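Local coordinates for geranyltranstransferase (Marinomonas sp. MED121, PDB 4F62), which probably builds prenyl diphosphates such as farnesyl diphosphate by head-to-tail condensation of isopentenyl diphosphate with allylic diphosphates, at residues 17-22 with 123-128; 75-80 with 182-187. All coordinates share one frame; numbering follows the deposited sequence.

Contact 1 (17-22 with 123-128); sequences DQYLEQ and FELLSN
Tyr19 brings the CE2 corner of its ring against the CD2 methyl of Leu125, with Tyr19 CE2 and Leu125 CD2 4.0 Å apart; the two side chains run past one another, each heading back toward the other's helix, and the methyl meets the ring obliquely. The tyrosine reaches this far because its CG lies anti to the backbone N (chi1 -178°), which carries the ring out from helix 5-23 toward the end of helix 108-126. The other branch of Leu125 serves the neighbouring residue: its CD1 packs against CD2 of Leu20 at 4.2 Å. Leu125 is thus shared by two consecutive residues of the N-terminal helix, one methyl for each. Beyond this apolar patch a water bridges the polar groups. It lies 2.8 Å from Tyr19 OH, donates to the backbone O of Leu125 at 2.7 Å and accepts from ND2 of Asn128 at 3.1 Å, tying the tyrosine hydroxyl to both Leu125 and Asn128. In the all-helical isoprenoid synthase fold, this contact sets the N-terminal helix against the end of helix 108-126, with Ala72 of helix 65-86 touching Tyr19, Leu20 and Leu125. Within 123-128, Ser127 OG donates to Phe123 O at 2.8 Å, tilted 23° from the carbonyl plane. Away from the N-terminal helix, the same segment enters the dimer interface: Phe123 stacks on Phe123 of the second subunit, and Glu124 forms a salt bridge with Arg150 of that subunit.

Contact 2 (75-80 with 182-187); sequences ESIHAY and GALIKA
With its CG2 anti to the backbone N and CG1 anti to the carbonyl carbon (chi1 -68°), Ile77 presents the CG2 branch to Leu184, while CG1 and CD1 lead off elsewhere. The fork of the leucine closes on that one methyl: Ile77 CG2 lies 3.8 Å from Leu184 CD1 and 4.1 Å from Leu184 CD2, and the two side chains cross obliquely. Leu184 CD1 also reaches the next residue along helix 65-86, coming within 4.2 Å of the backbone N of His78 and 4.4 Å of His78 CB. The leucine end therefore rests across the step from Ile77 to His78, meeting the histidine at its root. Helices 65-86 and 170-194 of the isoprenoid synthase bundle meet here close to the middle of the chain, the former leading into the aspartate-rich motif that in relatives binds diphosphate through magnesium ions. Met153 of helix 153-162 and Ser148 at the end of helix 134-148 both touch Ile77 and Leu184, bringing two further helices to the junction. The His78 side chain lies about 3 Å, between nearest atoms, from a bound glycerol, probably from the crystallisation liquor, and also packs against Arg49 of helix 48-60.

How the contacts relate
From the N terminus, the chain runs through helix 5-23, supplying the first half of contact 1, and then through helix 65-86, which opens contact 2. Helix 108-126 returns to the N-terminal helix and closes contact 1 across 100 intervening residues; helix 170-194 later closes contact 2 across 101. The segments alternate, so the two closures cross. Their centres lie 15 Å apart, contact 2 near the middle of the chain and contact 1 farther out. Ser76 joins them: its OG packs against Leu125 CD1 at 3.7 Å and Leu20 CD2 at 3.8 Å. Helix 65-86 thus connects the N-terminal helix and helix 108-126 with helix 170-194.

Contact 1 (17-22 with 123-128)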
ATOM      1  N   ASP A  17      18.228  -5.402   7.517  1.00 40.53           N
ATOM      2  CA  ASP A  17      18.589  -5.975   6.225  1.00 43.93           C
ATOM      3  C   ASP A  17      18.326  -7.483   6.149  1.00 44.84           C
ATOM      4  O   ASP A  17      17.732  -7.964   5.186  1.00 45.71           O
ATOM      5  CB  ASP A  17      20.050  -5.675   5.883  1.00 47.33           C
ATOM      6  CG  ASP A  17      20.272  -4.213   5.494  1.00 57.56           C
ATOM      7  OD1 ASP A  17      19.279  -3.454   5.419  1.00 51.95           O
ATOM      8  OD2 ASP A  17      21.439  -3.838   5.258  1.00 61.91           O
ATOM      9  N   GLN A  18      18.789  -8.224   7.152  1.00 41.79           N
ATOM     10  CA  GLN A  18      18.500  -9.655   7.236  1.00 49.05           C
ATOM     11  C   GLN A  18      16.997  -9.926   7.284  1.00 46.62           C
ATOM     12  O   GLN A  18      16.506 -10.863   6.657  1.00 46.35           O
ATOM     13  CB  GLN A  18      19.156 -10.275   8.468  1.00 54.26           C
ATOM     14  CG  GLN A  18      20.607 -10.652   8.297  1.00 78.85           C
ATOM     15  CD  GLN A  18      21.189 -11.231   9.576  1.00 94.12           C
ATOM     16  OE1 GLN A  18      21.132 -12.443   9.804  1.00100.11           O
ATOM     17  NE2 GLN A  18      21.733 -10.363  10.428  1.00 94.22           N
ATOM     18  N   TYR A  19      16.268  -9.114   8.038  1.00 41.83           N
ATOM     19  CA  TYR A  19      14.837  -9.331   8.204  1.00 43.67           C
ATOM     20  C   TYR A  19      14.085  -9.067   6.898  1.00 47.03           C
ATOM     21  O   TYR A  19      13.215  -9.839   6.509  1.00 45.54           O
ATOM     22  CB  TYR A  19      14.305  -8.432   9.320  1.00 43.76           C
ATOM     23  CG  TYR A  19      12.840  -8.606   9.631  1.00 44.90           C
ATOM     24  CD1 TYR A  19      12.407  -9.612  10.486  1.00 46.38           C
ATOM     25  CD2 TYR A  19      11.891  -7.744   9.093  1.00 42.24           C
ATOM     26  CE1 TYR A  19      11.065  -9.760  10.788  1.00 40.73           C
ATOM     27  CE2 TYR A  19      10.546  -7.890   9.379  1.00 43.09           C
ATOM     28  CZ  TYR A  19      10.137  -8.890  10.223  1.00 40.82           C
ATOM     29  OH  TYR A  19       8.797  -9.035  10.518  1.00 45.16           O
ATOM     30  N   LEU A  20      14.423  -7.973   6.219  1.00 43.84           N
ATOM     31  CA  LEU A  20      13.848  -7.696   4.903  1.00 44.00           C
ATOM     32  C   LEU A  20      14.093  -8.873   3.952  1.00 46.17           C
ATOM     33  O   LEU A  20      13.166  -9.348   3.294  1.00 42.57           O
ATOM     34  CB  LEU A  20      14.414  -6.395   4.312  1.00 39.53           C
ATOM     35  CG  LEU A  20      13.840  -5.093   4.865  1.00 36.09           C
ATOM     36  CD1 LEU A  20      14.799  -3.932   4.554  1.00 35.76           C
ATOM     37  CD2 LEU A  20      12.436  -4.839   4.275  1.00 34.08           C
ATOM     38  N   GLU A  21      15.339  -9.351   3.914  1.00 43.93           N
ATOM     39  CA  GLU A  21      15.727 -10.466   3.064  1.00 46.21           C
ATOM     40  C   GLU A  21      14.901 -11.710   3.348  1.00 51.37           C
ATOM     41  O   GLU A  21      14.442 -12.384   2.423  1.00 54.17           O
ATOM     42  CB  GLU A  21      17.214 -10.798   3.258  1.00 60.02           C
ATOM     43  CG  GLU A  21      18.054 -10.632   2.011  1.00 77.68           C
ATOM     44  CD  GLU A  21      17.619 -11.543   0.877  1.00 89.45           C
ATOM     45  OE1 GLU A  21      17.599 -11.078  -0.285  1.00 89.12           O
ATOM     46  OE2 GLU A  21      17.305 -12.724   1.146  1.00 97.66           O
ATOM     47  N   GLN A  22      14.726 -12.017   4.629  1.00 51.78           N
ATOM     48  CA  GLN A  22      13.957 -13.188   5.031  1.00 53.09           C
ATOM     49  C   GLN A  22      12.491 -13.032   4.636  1.00 48.06           C
ATOM     50  O   GLN A  22      11.905 -13.949   4.080  1.00 47.52           O
ATOM     51  CB  GLN A  22      14.079 -13.433   6.539  1.00 56.99           C
ATOM     52  CG  GLN A  22      15.423 -14.001   6.978  1.00 77.94           C
ATOM     53  CD  GLN A  22      15.790 -13.613   8.410  1.00 90.17           C
ATOM     54  OE1 GLN A  22      15.007 -12.969   9.117  1.00 95.43           O
ATOM     55  NE2 GLN A  22      16.992 -13.996   8.836  1.00 87.11           N
ATOM     56  N   PHE A 123       2.825  -3.337   3.787  1.00 32.97           N
ATOM     57  CA  PHE A 123       1.630  -3.787   4.482  1.00 31.05           C
ATOM     58  C   PHE A 123       1.647  -5.278   4.719  1.00 30.89           C
ATOM     59  O   PHE A 123       1.052  -5.762   5.682  1.00 38.68           O
ATOM     60  CB  PHE A 123       0.369  -3.289   3.763  1.00 31.02           C
ATOM     61  CG  PHE A 123       0.238  -1.781   3.800  1.00 35.23           C
ATOM     62  CD1 PHE A 123      -0.193  -1.139   4.956  1.00 34.45           C
ATOM     63  CD2 PHE A 123       0.596  -1.004   2.697  1.00 30.83           C
ATOM     64  CE1 PHE A 123      -0.302   0.254   5.008  1.00 38.94           C
ATOM     65  CE2 PHE A 123       0.494   0.387   2.734  1.00 31.56           C
ATOM     66  CZ  PHE A 123       0.039   1.021   3.896  1.00 38.73           C
ATOM     67  N   GLU A 124       2.360  -6.010   3.865  1.00 34.95           N
ATOM     68  CA  GLU A 124       2.536  -7.438   4.081  1.00 35.48           C
ATOM     69  C   GLU A 124       3.327  -7.627   5.378  1.00 37.71           C
ATOM     70  O   GLU A 124       2.992  -8.471   6.210  1.00 34.54           O
ATOM     71  CB  GLU A 124       3.290  -8.081   2.905  1.00 33.97           C
ATOM     72  CG  GLU A 124       3.578  -9.588   3.094  1.00 35.55           C
ATOM     73  CD  GLU A 124       4.372 -10.198   1.928  1.00 43.05           C
ATOM     74  OE1 GLU A 124       4.432  -9.593   0.824  1.00 39.57           O
ATOM     75  OE2 GLU A 124       4.947 -11.285   2.118  1.00 43.81           O
ATOM     76  N   LEU A 125       4.372  -6.825   5.535  1.00 35.17           N
ATOM     77  CA  LEU A 125       5.276  -6.910   6.694  1.00 36.88           C
ATOM     78  C   LEU A 125       4.500  -6.702   7.987  1.00 39.35           C
ATOM     79  O   LEU A 125       4.703  -7.417   8.968  1.00 38.18           O
ATOM     80  CB  LEU A 125       6.389  -5.851   6.573  1.00 32.93           C
ATOM     81  CG  LEU A 125       7.458  -6.193   5.523  1.00 33.45           C
ATOM     82  CD1 LEU A 125       8.299  -4.997   5.142  1.00 32.02           C
ATOM     83  CD2 LEU A 125       8.342  -7.329   6.053  1.00 36.78           C
ATOM     84  N   LEU A 126       3.580  -5.742   7.964  1.00 32.58           N
ATOM     85  CA  LEU A 126       2.799  -5.392   9.156  1.00 35.28           C
ATOM     86  C   LEU A 126       1.624  -6.323   9.453  1.00 38.11           C
ATOM     87  O   LEU A 126       1.051  -6.267  10.542  1.00 41.99           O
ATOM     88  CB  LEU A 126       2.306  -3.939   9.080  1.00 32.01           C
ATOM     89  CG  LEU A 126       3.394  -2.871   9.266  1.00 38.00           C
ATOM     90  CD1 LEU A 126       2.797  -1.458   9.131  1.00 39.91           C
ATOM     91  CD2 LEU A 126       4.031  -3.042  10.632  1.00 40.36           C
ATOM     92  N   SER A 127       1.269  -7.184   8.499  1.00 38.29           N
ATOM     93  CA  SER A 127       0.133  -8.084   8.685  1.00 37.80           C
ATOM     94  C   SER A 127       0.535  -9.552   8.601  1.00 39.24           C
ATOM     95  O   SER A 127      -0.268 -10.393   8.250  1.00 47.58           O
ATOM     96  CB  SER A 127      -0.961  -7.792   7.660  1.00 39.19           C
ATOM     97  OG  SER A 127      -0.479  -7.997   6.346  1.00 35.64           O
ATOM     98  N   ASN A 128       1.784  -9.845   8.935  1.00 39.68           N
ATOM     99  CA  ASN A 128       2.309 -11.205   8.944  1.00 40.97           C
ATOM    100  C   ASN A 128       1.553 -12.061   9.971  1.00 46.24           C
ATOM    101  O   ASN A 128       1.383 -11.639  11.117  1.00 49.63           O
ATOM    102  CB  ASN A 128       3.797 -11.116   9.306  1.00 46.45           C
ATOM    103  CG  ASN A 128       4.541 -12.438   9.161  1.00 57.10           C
ATOM    104  OD1 ASN A 128       3.984 -13.522   9.364  1.00 56.76           O
ATOM    105  ND2 ASN A 128       5.835 -12.345   8.834  1.00 55.37           N
TER
HETATM  106  O   HOH W   1       6.590  -9.327   8.840  1.00 41.38           O

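Contact 2 (75-80 with 182-187)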
ATOM      1  N   GLU A  75      11.054   1.160   5.888  1.00 33.64           N
ATOM      2  CA  GLU A  75      12.118   1.175   4.885  1.00 35.77           C
ATOM      3  C   GLU A  75      11.558   0.854   3.489  1.00 35.30           C
ATOM      4  O   GLU A  75      12.021   1.404   2.485  1.00 36.35           O
ATOM      5  CB  GLU A  75      13.253   0.207   5.264  1.00 33.53           C
ATOM      6  CG  GLU A  75      14.454   0.294   4.337  1.00 34.04           C
ATOM      7  CD  GLU A  75      15.208   1.635   4.446  1.00 42.32           C
ATOM      8  OE1 GLU A  75      14.987   2.383   5.424  1.00 40.40           O
ATOM      9  OE2 GLU A  75      16.045   1.941   3.556  1.00 44.22           O
ATOM     10  N   SER A  76      10.548  -0.014   3.432  1.00 35.52           N
ATOM     11  CA  SER A  76       9.929  -0.372   2.150  1.00 34.92           C
ATOM     12  C   SER A  76       9.158   0.787   1.554  1.00 29.91           C
ATOM     13  O   SER A  76       9.219   1.021   0.345  1.00 37.44           O
ATOM     14  CB  SER A  76       9.011  -1.601   2.268  1.00 32.09           C
ATOM     15  OG  SER A  76       9.795  -2.740   2.582  1.00 42.19           O
ATOM     16  N   ILE A  77       8.421   1.500   2.399  1.00 35.50           N
ATOM     17  CA  ILE A  77       7.737   2.707   1.960  1.00 33.52           C
ATOM     18  C   ILE A  77       8.758   3.724   1.423  1.00 41.95           C
ATOM     19  O   ILE A  77       8.603   4.251   0.316  1.00 36.63           O
ATOM     20  CB  ILE A  77       6.905   3.338   3.094  1.00 30.52           C
ATOM     21  CG1 ILE A  77       5.720   2.421   3.427  1.00 32.56           C
ATOM     22  CG2 ILE A  77       6.388   4.712   2.672  1.00 34.20           C
ATOM     23  CD1 ILE A  77       4.763   2.191   2.229  1.00 32.87           C
ATOM     24  N   HIS A  78       9.806   3.972   2.203  1.00 34.41           N
ATOM     25  CA  HIS A  78      10.847   4.917   1.825  1.00 36.33           C
ATOM     26  C   HIS A  78      11.462   4.509   0.484  1.00 40.27           C
ATOM     27  O   HIS A  78      11.614   5.342  -0.426  1.00 36.22           O
ATOM     28  CB  HIS A  78      11.911   4.980   2.927  1.00 34.95           C
ATOM     29  CG  HIS A  78      13.069   5.873   2.604  1.00 39.16           C
ATOM     30  ND1 HIS A  78      12.917   7.208   2.292  1.00 42.16           N
ATOM     31  CD2 HIS A  78      14.394   5.619   2.543  1.00 42.93           C
ATOM     32  CE1 HIS A  78      14.103   7.739   2.049  1.00 43.27           C
ATOM     33  NE2 HIS A  78      15.021   6.793   2.199  1.00 42.13           N
ATOM     34  N   ALA A  79      11.781   3.224   0.344  1.00 38.93           N
ATOM     35  CA  ALA A  79      12.401   2.732  -0.890  1.00 43.09           C
ATOM     36  C   ALA A  79      11.473   2.885  -2.093  1.00 40.93           C
ATOM     37  O   ALA A  79      11.914   3.275  -3.176  1.00 35.60           O
ATOM     38  CB  ALA A  79      12.860   1.266  -0.741  1.00 39.84           C
ATOM     39  N   TYR A  80      10.193   2.578  -1.908  1.00 35.45           N
ATOM     40  CA  TYR A  80       9.234   2.762  -2.991  1.00 37.69           C
ATOM     41  C   TYR A  80       9.175   4.222  -3.403  1.00 40.14           C
ATOM     42  O   TYR A  80       9.201   4.541  -4.604  1.00 39.36           O
ATOM     43  CB  TYR A  80       7.849   2.190  -2.625  1.00 34.90           C
ATOM     44  CG  TYR A  80       6.683   3.171  -2.552  1.00 39.92           C
ATOM     45  CD1 TYR A  80       6.184   3.805  -3.692  1.00 41.36           C
ATOM     46  CD2 TYR A  80       6.040   3.411  -1.342  1.00 37.80           C
ATOM     47  CE1 TYR A  80       5.107   4.688  -3.610  1.00 42.57           C
ATOM     48  CE2 TYR A  80       4.964   4.280  -1.255  1.00 38.43           C
ATOM     49  CZ  TYR A  80       4.502   4.916  -2.385  1.00 41.21           C
ATOM     50  OH  TYR A  80       3.429   5.781  -2.279  1.00 42.99           O
ATOM     51  N   GLY A 182       8.827  14.606   6.882  1.00 34.42           N
ATOM     52  CA  GLY A 182       8.605  14.657   8.319  1.00 35.23           C
ATOM     53  C   GLY A 182       7.747  13.495   8.829  1.00 38.87           C
ATOM     54  O   GLY A 182       8.042  12.886   9.865  1.00 38.12           O
ATOM     55  N   ALA A 183       6.681  13.184   8.100  1.00 34.27           N
ATOM     56  CA  ALA A 183       5.690  12.207   8.560  1.00 33.35           C
ATOM     57  C   ALA A 183       6.269  10.801   8.781  1.00 30.85           C
ATOM     58  O   ALA A 183       5.961  10.153   9.786  1.00 36.75           O
ATOM     59  CB  ALA A 183       4.479  12.176   7.606  1.00 38.13           C
ATOM     60  N   LEU A 184       7.128  10.347   7.869  1.00 36.79           N
ATOM     61  CA  LEU A 184       7.719   9.015   7.984  1.00 35.88           C
ATOM     62  C   LEU A 184       8.748   8.968   9.100  1.00 39.85           C
ATOM     63  O   LEU A 184       8.936   7.926   9.739  1.00 36.54           O
ATOM     64  CB  LEU A 184       8.370   8.563   6.673  1.00 40.49           C
ATOM     65  CG  LEU A 184       7.585   7.769   5.635  1.00 47.54           C
ATOM     66  CD1 LEU A 184       8.561   7.210   4.605  1.00 45.01           C
ATOM     67  CD2 LEU A 184       6.760   6.635   6.277  1.00 42.57           C
ATOM     68  N   ILE A 185       9.430  10.089   9.322  1.00 34.57           N
ATOM     69  CA  ILE A 185      10.362  10.182  10.435  1.00 38.02           C
ATOM     70  C   ILE A 185       9.587  10.054  11.734  1.00 30.57           C
ATOM     71  O   ILE A 185      10.012   9.375  12.662  1.00 35.13           O
ATOM     72  CB  ILE A 185      11.097  11.549  10.440  1.00 38.61           C
ATOM     73  CG1 ILE A 185      11.978  11.684   9.196  1.00 39.58           C
ATOM     74  CG2 ILE A 185      11.904  11.719  11.713  1.00 36.38           C
ATOM     75  CD1 ILE A 185      13.027  10.598   9.060  1.00 49.79           C
ATOM     76  N   LYS A 186       8.444  10.730  11.806  1.00 32.46           N
ATOM     77  CA  LYS A 186       7.586  10.638  12.989  1.00 35.27           C
ATOM     78  C   LYS A 186       6.973   9.240  13.144  1.00 35.43           C
ATOM     79  O   LYS A 186       6.840   8.724  14.265  1.00 32.92           O
ATOM     80  CB  LYS A 186       6.478  11.700  12.937  1.00 36.71           C
ATOM     81  CG  LYS A 186       5.676  11.822  14.233  1.00 44.66           C
ATOM     82  CD  LYS A 186       4.858  13.128  14.280  1.00 60.80           C
ATOM     83  CE  LYS A 186       3.500  12.956  13.617  1.00 67.59           C
ATOM     84  NZ  LYS A 186       2.384  13.442  14.490  1.00 71.91           N
ATOM     85  N   ALA A 187       6.584   8.636  12.027  1.00 34.29           N
ATOM     86  CA  ALA A 187       6.046   7.269  12.055  1.00 36.33           C
ATOM     87  C   ALA A 187       7.096   6.317  12.619  1.00 36.31           C
ATOM     88  O   ALA A 187       6.774   5.380  13.354  1.00 35.04           O
ATOM     89  CB  ALA A 187       5.635   6.829  10.672  1.00 29.80           C
TER